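Local coordinates for prolyl 4-hydroxylase alpha subunit Fe(2+) 2OG dioxygenase domain-containing protein (Burkholderia ambifaria, PDB 3W20), which is probably a metal- and 2-oxoglutarate-dependent dioxygenase with a double-stranded beta-helix fold that acts on N-substituted L-amino acids, at residues A[105-110]-A[134-139]; A[110-115]-A[256-261]. One frame throughout, in Å; residues are numbered along the deposited sequence.

Interaction 1 of 2, residues A[105-110]-A[134-139]; sequences DGLRTT and EFLLAT
R108 reaches E134 because its CG lies between the backbone N and the carbonyl carbon (chi1 79°) and its chain bends at chi3, which swings the guanidinium toward the carboxylate. E134 comes to meet it with an extended chain, and the two side chains cross at about a right angle. NH2 stands 3.2 Å from E134 OE2, a salt bridge made at the guanidinium edge; its hydrogen bond to E134 OE1 is weak and bent, with the two planes turned 45° apart. On the same guanidinium, NH1 bridges to D105 OD1 at 2.7 Å, a short distance but a bent, weak hydrogen bond, and the arginine probably screens two carboxylates that would otherwise repel each other. E134 OE1 also takes a hydrogen bond from N104 ND2, its stronger polar partner.

Beside this network the leucines pack together. L107 turns its CB to that of L137 at 4.1 Å, while its CD1 meets L136 CD1 at 3.8 Å and also lies against the carbonyl oxygen of A138. L137 CD1 in turn packs near the backbone N and CB of R108.

The contact seats the C-terminal end of helix 87-107, with the type I turn L107-T110 that follows, on the loop between strands 133-134 and 139-143. N104 ties the same helix to the backbone of F135 and L137, and strands 123-127 and 268-272 supply P124 and M271 against L137.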
loop_
_atom_site.group_PDB
_atom_site.type_symbol
_atom_site.label_atom_id
_atom_site.label_comp_id
_atom_site.label_asym_id
_atom_site.label_seq_id
_atom_site.Cartn_x
_atom_site.Cartn_y
_atom_site.Cartn_z
ATOM N N ASP A 105 2.048 -4.442 13.777
ATOM C CA ASP A 105 3.053 -4.840 14.764
ATOM C C ASP A 105 2.457 -4.878 16.159
ATOM O O ASP A 105 2.648 -5.860 16.917
ATOM C CB ASP A 105 4.294 -3.951 14.664
ATOM C CG ASP A 105 5.219 -4.350 13.484
ATOM O OD1 ASP A 105 5.073 -5.454 12.917
ATOM O OD2 ASP A 105 6.100 -3.543 13.115
ATOM N N GLY A 106 1.699 -3.836 16.476
ATOM C CA GLY A 106 0.819 -3.848 17.643
ATOM C C GLY A 106 -0.348 -4.837 17.581
ATOM O O GLY A 106 -0.592 -5.626 18.556
ATOM N N LEU A 107 -1.091 -4.860 16.444
ATOM C CA LEU A 107 -2.277 -5.783 16.447
ATOM C C LEU A 107 -1.922 -7.246 16.616
ATOM O O LEU A 107 -2.646 -8.002 17.239
ATOM C CB LEU A 107 -3.090 -5.621 15.119
ATOM C CG LEU A 107 -3.756 -4.269 14.974
ATOM C CD1 LEU A 107 -4.327 -4.099 13.550
ATOM C CD2 LEU A 107 -4.862 -4.034 16.034
ATOM N N ARG A 108 -0.782 -7.674 16.097
ATOM C CA ARG A 108 -0.452 -9.054 16.193
ATOM C C ARG A 108 -0.202 -9.477 17.628
ATOM O O ARG A 108 -0.277 -10.641 17.887
ATOM C CB ARG A 108 0.768 -9.409 15.347
ATOM C CG ARG A 108 2.089 -9.020 16.009
ATOM C CD ARG A 108 3.255 -9.702 15.296
ATOM N NE ARG A 108 2.946 -9.769 13.872
ATOM C CZ ARG A 108 3.048 -8.747 13.011
ATOM N NH1 ARG A 108 3.514 -7.573 13.413
ATOM N NH2 ARG A 108 2.669 -8.893 11.746
ATOM N N THR A 109 0.000 -8.527 18.546
ATOM C CA THR A 109 0.244 -8.876 19.968
ATOM C C THR A 109 -1.043 -8.873 20.791
ATOM O O THR A 109 -1.031 -9.189 21.971
ATOM C CB THR A 109 1.267 -7.923 20.657
ATOM O OG1 THR A 109 0.728 -6.591 20.763
ATOM C CG2 THR A 109 2.600 -7.893 19.829
ATOM N N THR A 110 -2.144 -8.415 20.192
ATOM C CA THR A 110 -3.369 -8.316 20.950
ATOM C C THR A 110 -3.916 -9.667 21.349
ATOM O O THR A 110 -3.746 -10.651 20.632
ATOM C CB THR A 110 -4.473 -7.494 20.231
ATOM O OG1 THR A 110 -4.930 -8.215 19.105
ATOM C CG2 THR A 110 -3.980 -6.170 19.780
ATOM N N GLU A 134 1.340 -7.115 4.186
ATOM C CA GLU A 134 0.215 -7.633 4.964
ATOM C C GLU A 134 -0.992 -6.722 4.746
ATOM O O GLU A 134 -0.880 -5.504 4.651
ATOM C CB GLU A 134 0.550 -7.625 6.450
ATOM C CG GLU A 134 1.728 -8.575 6.755
ATOM C CD GLU A 134 2.079 -8.567 8.237
ATOM O OE1 GLU A 134 1.737 -7.637 8.978
ATOM O OE2 GLU A 134 2.701 -9.558 8.650
ATOM N N PHE A 135 -2.148 -7.384 4.710
ATOM C CA PHE A 135 -3.419 -6.732 4.943
ATOM C C PHE A 135 -3.506 -6.301 6.407
ATOM O O PHE A 135 -2.811 -6.865 7.314
ATOM C CB PHE A 135 -4.506 -7.744 4.676
ATOM C CG PHE A 135 -4.782 -7.980 3.168
ATOM C CD1 PHE A 135 -5.946 -7.511 2.564
ATOM C CD2 PHE A 135 -3.895 -8.695 2.404
ATOM C CE1 PHE A 135 -6.169 -7.730 1.186
ATOM C CE2 PHE A 135 -4.109 -8.912 1.043
ATOM C CZ PHE A 135 -5.250 -8.452 0.437
ATOM N N LEU A 136 -4.351 -5.305 6.650
ATOM C CA LEU A 136 -4.666 -4.904 8.004
ATOM C C LEU A 136 -5.185 -6.139 8.767
ATOM O O LEU A 136 -5.993 -6.929 8.222
ATOM C CB LEU A 136 -5.777 -3.814 7.973
ATOM C CG LEU A 136 -6.347 -3.478 9.335
ATOM C CD1 LEU A 136 -5.198 -2.754 10.053
ATOM C CD2 LEU A 136 -7.530 -2.528 9.247
ATOM N N LEU A 137 -4.813 -6.299 10.060
ATOM C CA LEU A 137 -5.248 -7.542 10.772
ATOM C C LEU A 137 -6.663 -7.535 11.351
ATOM O O LEU A 137 -7.342 -8.581 11.372
ATOM C CB LEU A 137 -4.264 -7.912 11.927
ATOM C CG LEU A 137 -3.115 -8.782 11.473
ATOM C CD1 LEU A 137 -1.960 -8.740 12.533
ATOM C CD2 LEU A 137 -3.624 -10.262 11.357
ATOM N N ALA A 138 -7.076 -6.403 11.878
ATOM C CA ALA A 138 -8.314 -6.396 12.728
ATOM C C ALA A 138 -8.603 -4.942 13.053
ATOM O O ALA A 138 -7.727 -4.102 12.896
ATOM C CB ALA A 138 -8.181 -7.254 14.000
ATOM N N THR A 139 -9.821 -4.664 13.526
ATOM C CA THR A 139 -10.257 -3.357 13.865
ATOM C C THR A 139 -11.104 -3.381 15.157
ATOM O O THR A 139 -11.834 -4.356 15.487
ATOM C CB THR A 139 -11.103 -2.674 12.743
ATOM O OG1 THR A 139 -12.197 -3.498 12.484
ATOM C CG2 THR A 139 -10.412 -2.581 11.427
#

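Interaction 2 of 2, residues A[110-115]-A[256-261]; sequences TRFVRL and RTMGLF
The F112 ring carries M258 CG over one face, 3.8 Å from its centroid and displaced toward the rim, a CH-pi contact. The selenium of this selenomethionine sits obliquely, its SE 4.4 Å from the same centroid in a Met-aromatic contact, and also presses on F112 CB at 3.5 Å. Neither G259 CA nor L260 CD2 meets the ring squarely; both approach it obliquely, with L260 CD2 3.8 Å from F112 CE2. The far end of the ring arrives at the strand backbone, where CZ lies 3.4 Å from M258 O and 3.6 Å from G259 CA. F112 reaches this far because its CG is anti to the backbone N (chi1 -179°), and it slides past M258 in the opposite direction. V113 CG2 adds a looser touch on L260 CD2.

Helix 111-115 crosses strand 256-261 at -36°, with the axes 9.5 Å apart. T110 caps its first turn, OG1 accepting from V113 N at 3.1 Å. L182 of strand 178-185 also touches F112. Dispersion, with the CH-pi and Met-aromatic contacts (selenium standing where methionine has sulfur), thus dominates this buried, largely apolar packing of helix 111-120 on strand 255-265, which also carries T257 of the 2-oxoglutarate site.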
loop_
_atom_site.group_PDB
_atom_site.type_symbol
_atom_site.label_atom_id
_atom_site.label_comp_id
_atom_site.label_asym_id
_atom_site.label_seq_id
_atom_site.Cartn_x
_atom_site.Cartn_y
_atom_site.Cartn_z
ATOM N N THR A 110 -2.144 -8.415 20.192
ATOM C CA THR A 110 -3.369 -8.316 20.950
ATOM C C THR A 110 -3.916 -9.667 21.349
ATOM O O THR A 110 -3.746 -10.651 20.632
ATOM C CB THR A 110 -4.473 -7.494 20.231
ATOM O OG1 THR A 110 -4.930 -8.215 19.105
ATOM C CG2 THR A 110 -3.980 -6.170 19.780
ATOM N N ARG A 111 -4.590 -9.734 22.503
ATOM C CA ARG A 111 -5.238 -10.961 22.891
ATOM C C ARG A 111 -6.270 -11.442 21.892
ATOM O O ARG A 111 -6.388 -12.658 21.585
ATOM C CB ARG A 111 -5.906 -10.780 24.216
ATOM C CG ARG A 111 -5.957 -12.133 24.826
ATOM C CD ARG A 111 -6.086 -11.995 26.299
ATOM N NE ARG A 111 -6.617 -13.258 26.818
ATOM C CZ ARG A 111 -6.995 -13.423 28.070
ATOM N NH1 ARG A 111 -6.932 -12.386 28.901
ATOM N NH2 ARG A 111 -7.471 -14.577 28.467
ATOM N N PHE A 112 -6.966 -10.470 21.319
ATOM C CA PHE A 112 -7.963 -10.763 20.293
ATOM C C PHE A 112 -7.350 -11.463 19.073
ATOM O O PHE A 112 -7.885 -12.465 18.632
ATOM C CB PHE A 112 -8.742 -9.484 19.887
ATOM C CG PHE A 112 -9.794 -9.758 18.835
ATOM C CD1 PHE A 112 -10.888 -10.530 19.131
ATOM C CD2 PHE A 112 -9.647 -9.290 17.541
ATOM C CE1 PHE A 112 -11.854 -10.811 18.134
ATOM C CE2 PHE A 112 -10.598 -9.575 16.543
ATOM C CZ PHE A 112 -11.683 -10.334 16.834
ATOM N N VAL A 113 -6.270 -10.925 18.516
ATOM C CA VAL A 113 -5.658 -11.500 17.285
ATOM C C VAL A 113 -5.031 -12.838 17.691
ATOM O O VAL A 113 -5.217 -13.823 17.002
ATOM C CB VAL A 113 -4.670 -10.546 16.621
ATOM C CG1 VAL A 113 -3.875 -11.230 15.480
ATOM C CG2 VAL A 113 -5.388 -9.376 16.017
ATOM N N ARG A 114 -4.404 -12.874 18.879
ATOM C CA ARG A 114 -3.778 -14.106 19.351
ATOM C C ARG A 114 -4.803 -15.249 19.557
ATOM O O ARG A 114 -4.472 -16.422 19.409
ATOM C CB ARG A 114 -2.967 -13.848 20.622
ATOM C CG ARG A 114 -1.649 -13.156 20.374
ATOM C CD ARG A 114 -0.977 -12.883 21.718
ATOM N NE ARG A 114 0.258 -12.167 21.431
ATOM C CZ ARG A 114 1.466 -12.726 21.338
ATOM N NH1 ARG A 114 1.651 -14.025 21.593
ATOM N NH2 ARG A 114 2.495 -11.963 20.992
ATOM N N LEU A 115 -6.057 -14.927 19.841
ATOM C CA LEU A 115 -7.092 -15.952 19.875
ATOM C C LEU A 115 -7.070 -16.838 18.648
ATOM O O LEU A 115 -7.042 -18.062 18.733
ATOM C CB LEU A 115 -8.470 -15.305 20.082
ATOM C CG LEU A 115 -9.590 -15.974 20.812
ATOM C CD1 LEU A 115 -9.135 -16.414 22.203
ATOM C CD2 LEU A 115 -10.671 -14.905 20.884
ATOM N N ARG A 256 -19.685 -1.539 21.394
ATOM C CA ARG A 256 -18.299 -1.722 20.956
ATOM C C ARG A 256 -18.013 -3.192 20.661
ATOM O O ARG A 256 -18.404 -4.041 21.452
ATOM C CB ARG A 256 -17.350 -1.207 22.044
ATOM C CG ARG A 256 -17.345 0.316 22.072
ATOM C CD ARG A 256 -16.377 0.836 23.092
ATOM N NE ARG A 256 -16.708 0.386 24.426
ATOM C CZ ARG A 256 -15.788 0.050 25.298
ATOM N NH1 ARG A 256 -14.509 0.130 24.938
ATOM N NH2 ARG A 256 -16.132 -0.363 26.492
ATOM N N THR A 257 -17.339 -3.448 19.530
ATOM C CA THR A 257 -16.882 -4.810 19.149
ATOM C C THR A 257 -15.448 -4.711 18.619
ATOM O O THR A 257 -14.971 -3.592 18.289
ATOM C CB THR A 257 -17.773 -5.469 18.046
ATOM O OG1 THR A 257 -17.570 -4.755 16.851
ATOM C CG2 THR A 257 -19.275 -5.375 18.432
HETATM N N MSE A 258 -14.757 -5.854 18.524
HETATM C CA MSE A 258 -13.478 -5.947 17.896
HETATM C C MSE A 258 -13.660 -7.029 16.873
HETATM O O MSE A 258 -14.199 -8.080 17.228
HETATM C CB MSE A 258 -12.713 -6.673 19.072
HETATM C CG MSE A 258 -11.272 -6.471 19.106
HETATM SE SE MSE A 258 -10.966 -7.020 21.003
HETATM C CE MSE A 258 -11.547 -5.439 21.751
ATOM N N GLY A 259 -13.214 -6.867 15.636
ATOM C CA GLY A 259 -13.417 -8.027 14.690
ATOM C C GLY A 259 -12.353 -8.209 13.597
ATOM O O GLY A 259 -11.509 -7.361 13.335
ATOM N N LEU A 260 -12.429 -9.342 12.925
ATOM C CA LEU A 260 -11.635 -9.539 11.727
ATOM C C LEU A 260 -12.387 -10.560 10.856
ATOM O O LEU A 260 -13.511 -10.945 11.184
ATOM C CB LEU A 260 -10.268 -10.067 12.115
ATOM C CG LEU A 260 -10.147 -11.240 13.073
ATOM C CD1 LEU A 260 -10.479 -12.632 12.477
ATOM C CD2 LEU A 260 -8.699 -11.248 13.649
ATOM N N PHE A 261 -11.744 -10.928 9.744
ATOM C CA PHE A 261 -12.250 -11.993 8.895
ATOM C C PHE A 261 -11.146 -13.033 8.710
ATOM O O PHE A 261 -9.919 -12.767 8.819
ATOM C CB PHE A 261 -12.620 -11.383 7.513
ATOM C CG PHE A 261 -13.781 -10.461 7.609
ATOM C CD1 PHE A 261 -15.107 -10.959 7.468
ATOM C CD2 PHE A 261 -13.569 -9.077 7.810
ATOM C CE1 PHE A 261 -16.225 -10.113 7.567
ATOM C CE2 PHE A 261 -14.689 -8.214 7.896
ATOM C CZ PHE A 261 -15.993 -8.724 7.831
#

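The two interactions lie with centres about 9 Å apart and share T110, which ends the turn after helix 87-107 and caps helix 111-120. Along the chain their segments alternate: 105-110 and 110-115 come first, then 134-139, and finally 256-261. Their partner segments are joined directly, since T139 O lies 2.9 Å from G259 N, a backbone hydrogen bond between antiparallel strands 139-143 and 255-265, and L137 O packs on L260 CB. One helix end thus packs on the loop leading into strand 139-143, the next helix on strand 255-265. Interaction 2 lies on the strand bearing T257 of the 2-oxoglutarate site, while interaction 1 packs next to the start of the strand bearing R141.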